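Local coordinates for vitamin B12-binding protein (PDB 5YSC), which binds vitamin B12 in the periplasm and probably delivers it to BtuC of the BtuCDF import transporter, at residues R22-A27 / E71-L76. Residues are numbered along the deposited sequence; the frame is centred on the assembly and turned at random.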
ATOM      1  N   ARG A  22     -19.362  -1.398 -16.123  1.00 24.25           N
ATOM      2  CA  ARG A  22     -18.802  -0.045 -16.103  1.00 21.73           C
ATOM      3  C   ARG A  22     -18.231   0.171 -14.698  1.00 20.83           C
ATOM      4  O   ARG A  22     -18.958   0.535 -13.774  1.00 21.33           O
ATOM      5  CB  ARG A  22     -19.855   1.004 -16.439  1.00 24.39           C
ATOM      6  CG  ARG A  22     -20.455   0.868 -17.828  1.00 30.54           C
ATOM      7  CD  ARG A  22     -21.277   2.074 -18.162  1.00 33.29           C
ATOM      8  NE  ARG A  22     -20.436   3.262 -18.171  1.00 39.12           N
ATOM      9  CZ  ARG A  22     -19.747   3.679 -19.225  1.00 41.58           C
ATOM     10  NH1 ARG A  22     -19.810   3.018 -20.369  1.00 42.28           N
ATOM     11  NH2 ARG A  22     -18.993   4.762 -19.133  1.00 35.43           N
ATOM     12  N   ILE A  23     -16.938  -0.085 -14.520  1.00 21.60           N
ATOM     13  CA  ILE A  23     -16.350  -0.116 -13.180  1.00 18.61           C
ATOM     14  C   ILE A  23     -15.467   1.112 -12.998  1.00 19.29           C
ATOM     15  O   ILE A  23     -14.752   1.512 -13.913  1.00 17.23           O
ATOM     16  CB  ILE A  23     -15.561  -1.425 -12.955  1.00 18.78           C
ATOM     17  CG1 ILE A  23     -16.467  -2.630 -13.192  1.00 22.08           C
ATOM     18  CG2 ILE A  23     -15.051  -1.532 -11.521  1.00 17.18           C
ATOM     19  CD1 ILE A  23     -15.768  -3.982 -13.059  1.00 19.99           C
ATOM     20  N   ILE A  24     -15.515   1.722 -11.814  1.00 17.01           N
ATOM     21  CA  ILE A  24     -14.648   2.856 -11.497  1.00 15.94           C
ATOM     22  C   ILE A  24     -13.819   2.489 -10.284  1.00 15.69           C
ATOM     23  O   ILE A  24     -14.350   1.945  -9.316  1.00 15.77           O
ATOM     24  CB  ILE A  24     -15.468   4.125 -11.241  1.00 16.70           C
ATOM     25  CG1 ILE A  24     -16.071   4.608 -12.568  1.00 16.74           C
ATOM     26  CG2 ILE A  24     -14.618   5.239 -10.604  1.00 16.19           C
ATOM     27  CD1 ILE A  24     -16.911   5.881 -12.427  1.00 22.21           C
ATOM     28  N   SER A  25     -12.517   2.780 -10.343  1.00 13.56           N
ATOM     29  CA  SER A  25     -11.590   2.585  -9.230  1.00 12.12           C
ATOM     30  C   SER A  25     -11.172   3.937  -8.680  1.00 14.25           C
ATOM     31  O   SER A  25     -10.766   4.833  -9.439  1.00 11.52           O
ATOM     32  CB  SER A  25     -10.342   1.826  -9.675  1.00 11.13           C
ATOM     33  OG  SER A  25      -9.347   1.942  -8.691  1.00 10.75           O
ATOM     34  N   LEU A  26     -11.224   4.057  -7.364  1.00 10.27           N
ATOM     35  CA  LEU A  26     -10.871   5.306  -6.699  1.00 12.02           C
ATOM     36  C   LEU A  26      -9.489   5.279  -6.041  1.00 11.94           C
ATOM     37  O   LEU A  26      -9.199   6.153  -5.223  1.00 12.55           O
ATOM     38  CB  LEU A  26     -11.939   5.662  -5.672  1.00 13.44           C
ATOM     39  CG  LEU A  26     -13.369   5.795  -6.213  1.00 12.00           C
ATOM     40  CD1 LEU A  26     -14.307   6.148  -5.063  1.00 12.61           C
ATOM     41  CD2 LEU A  26     -13.489   6.844  -7.318  1.00 15.81           C
ATOM     42  N   ALA A  27      -8.634   4.292  -6.357  1.00  9.69           N
ATOM     43  CA  ALA A  27      -7.302   4.250  -5.750  1.00 10.39           C
ATOM     44  C   ALA A  27      -6.322   3.477  -6.634  1.00  8.31           C
ATOM     45  O   ALA A  27      -6.731   2.563  -7.350  1.00  9.49           O
ATOM     46  CB  ALA A  27      -7.324   3.617  -4.354  1.00 11.21           C
ATOM     47  N   GLU A  71     -18.902  14.774 -10.266  1.00 21.53           N
ATOM     48  CA  GLU A  71     -19.540  15.182 -11.510  1.00 25.32           C
ATOM     49  C   GLU A  71     -19.205  14.203 -12.624  1.00 24.81           C
ATOM     50  O   GLU A  71     -20.094  13.707 -13.320  1.00 27.87           O
ATOM     51  CB  GLU A  71     -19.087  16.585 -11.877  1.00 26.19           C
ATOM     52  CG  GLU A  71     -19.798  17.169 -13.090  1.00 28.72           C
ATOM     53  CD  GLU A  71     -19.540  18.650 -13.272  1.00 35.24           C
ATOM     54  OE1 GLU A  71     -18.692  19.225 -12.555  1.00 38.81           O
ATOM     55  OE2 GLU A  71     -20.201  19.241 -14.143  1.00 40.83           O
ATOM     56  N   LYS A  72     -17.917  13.898 -12.778  1.00 23.58           N
ATOM     57  CA  LYS A  72     -17.476  12.966 -13.816  1.00 25.30           C
ATOM     58  C   LYS A  72     -18.038  11.578 -13.577  1.00 26.67           C
ATOM     59  O   LYS A  72     -18.443  10.902 -14.523  1.00 28.36           O
ATOM     60  CB  LYS A  72     -15.951  12.924 -13.871  1.00 24.19           C
ATOM     61  CG  LYS A  72     -15.336  13.929 -14.790  1.00 35.66           C
ATOM     62  CD  LYS A  72     -13.792  13.882 -14.781  1.00 38.50           C
ATOM     63  CE  LYS A  72     -13.183  13.908 -16.165  1.00 41.86           C
ATOM     64  NZ  LYS A  72     -12.937  12.510 -16.648  1.00 40.90           N
ATOM     65  N   ILE A  73     -18.079  11.132 -12.318  1.00 24.13           N
ATOM     66  CA  ILE A  73     -18.663   9.828 -12.014  1.00 23.15           C
ATOM     67  C   ILE A  73     -20.133   9.769 -12.435  1.00 28.75           C
ATOM     68  O   ILE A  73     -20.614   8.740 -12.946  1.00 29.69           O
ATOM     69  CB  ILE A  73     -18.476   9.501 -10.521  1.00 21.44           C
ATOM     70  CG1 ILE A  73     -16.976   9.362 -10.233  1.00 18.80           C
ATOM     71  CG2 ILE A  73     -19.205   8.252 -10.145  1.00 19.10           C
ATOM     72  CD1 ILE A  73     -16.654   8.943  -8.827  1.00 18.51           C
ATOM     73  N   LEU A  74     -20.885  10.846 -12.187  1.00 28.71           N
ATOM     74  CA  LEU A  74     -22.268  10.895 -12.648  1.00 32.37           C
ATOM     75  C   LEU A  74     -22.318  10.696 -14.156  1.00 34.76           C
ATOM     76  O   LEU A  74     -23.129   9.921 -14.675  1.00 36.47           O
ATOM     77  CB  LEU A  74     -22.878  12.248 -12.275  1.00 30.57           C
ATOM     78  CG  LEU A  74     -23.760  12.481 -11.044  1.00 33.92           C
ATOM     79  CD1 LEU A  74     -23.960  11.304 -10.130  1.00 34.56           C
ATOM     80  CD2 LEU A  74     -23.198  13.660 -10.277  1.00 30.34           C
ATOM     81  N   THR A  75     -21.400  11.370 -14.834  1.00 36.79           N
ATOM     82  CA  THR A  75     -21.229  11.296 -16.274  1.00 37.68           C
ATOM     83  C   THR A  75     -20.943   9.892 -16.799  1.00 40.71           C
ATOM     84  O   THR A  75     -21.169   9.616 -17.969  1.00 45.32           O
ATOM     85  CB  THR A  75     -20.046  12.176 -16.690  1.00 48.08           C
ATOM     86  OG1 THR A  75     -20.505  13.484 -17.055  1.00 46.97           O
ATOM     87  CG2 THR A  75     -19.281  11.535 -17.832  1.00 47.96           C
ATOM     88  N   LEU A  76     -20.430   9.018 -15.938  1.00 27.32           N
ATOM     89  CA  LEU A  76     -19.958   7.703 -16.357  1.00 25.34           C
ATOM     90  C   LEU A  76     -20.915   6.572 -16.039  1.00 27.38           C
ATOM     91  O   LEU A  76     -20.767   5.488 -16.609  1.00 29.84           O
ATOM     92  CB  LEU A  76     -18.598   7.392 -15.717  1.00 23.75           C
ATOM     93  CG  LEU A  76     -17.413   8.163 -16.317  1.00 26.89           C
ATOM     94  CD1 LEU A  76     -16.190   8.085 -15.428  1.00 25.72           C
ATOM     95  CD2 LEU A  76     -17.075   7.631 -17.712  1.00 30.80           C
TER
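Arg22 reaches across to the backbone of Leu76 and makes the polar part of this contact. NE of Arg22 donates to the carbonyl O of Leu76 at 2.7 Å. It comes in almost in line with the C=O (173°), while its N-H is bent away from straight and the oxygen sits 23° out of the guanidinium plane. NH2 of Arg22 adds a weak bond to the same O of Leu76, at 3.2 Å. The Arg22 chain is extended at chi2, and its bend at chi3 (62°) brings NE round to the carbonyl. The Leu76 side chain crosses that of Arg22 at about a right angle. CD2 of Leu76 meets NH2 of Arg22 in the guanidinium plane, at 3.7 Å.

The other contacts are apolar and buried. The side chain of Ile24 leaves its backbone toward the helix, and CD1 does the touching. CG1 lies anti to the carbonyl carbon and the chain is extended at chi2, carrying CD1 between Ile73 and Leu76. CD1 of Ile24 lies 3.8 Å from CD1 of Leu76 and 4.0 Å from CG2 of Ile73. Leu26 meets Ile73 more lightly: CD2 of Leu26 is 4.1 Å from CD1 of Ile73, and the two side chains cross at about a right angle. The Leu26 side chain is about 7 Å from the bound cyanocobalamin.

This is helix-on-sheet packing in an alpha/beta lobe of strand order 2-1-3-4. Helix 70-76 lies in the chain between parallel strands 43-45 and 80-83. Ile24 also touches Val44, and Leu76 touches Ala45. Leu26 and Ile73 both rest on Ile81. Helix 90-98 adds Leu93 on Leu26 and Leu96 on Ile73.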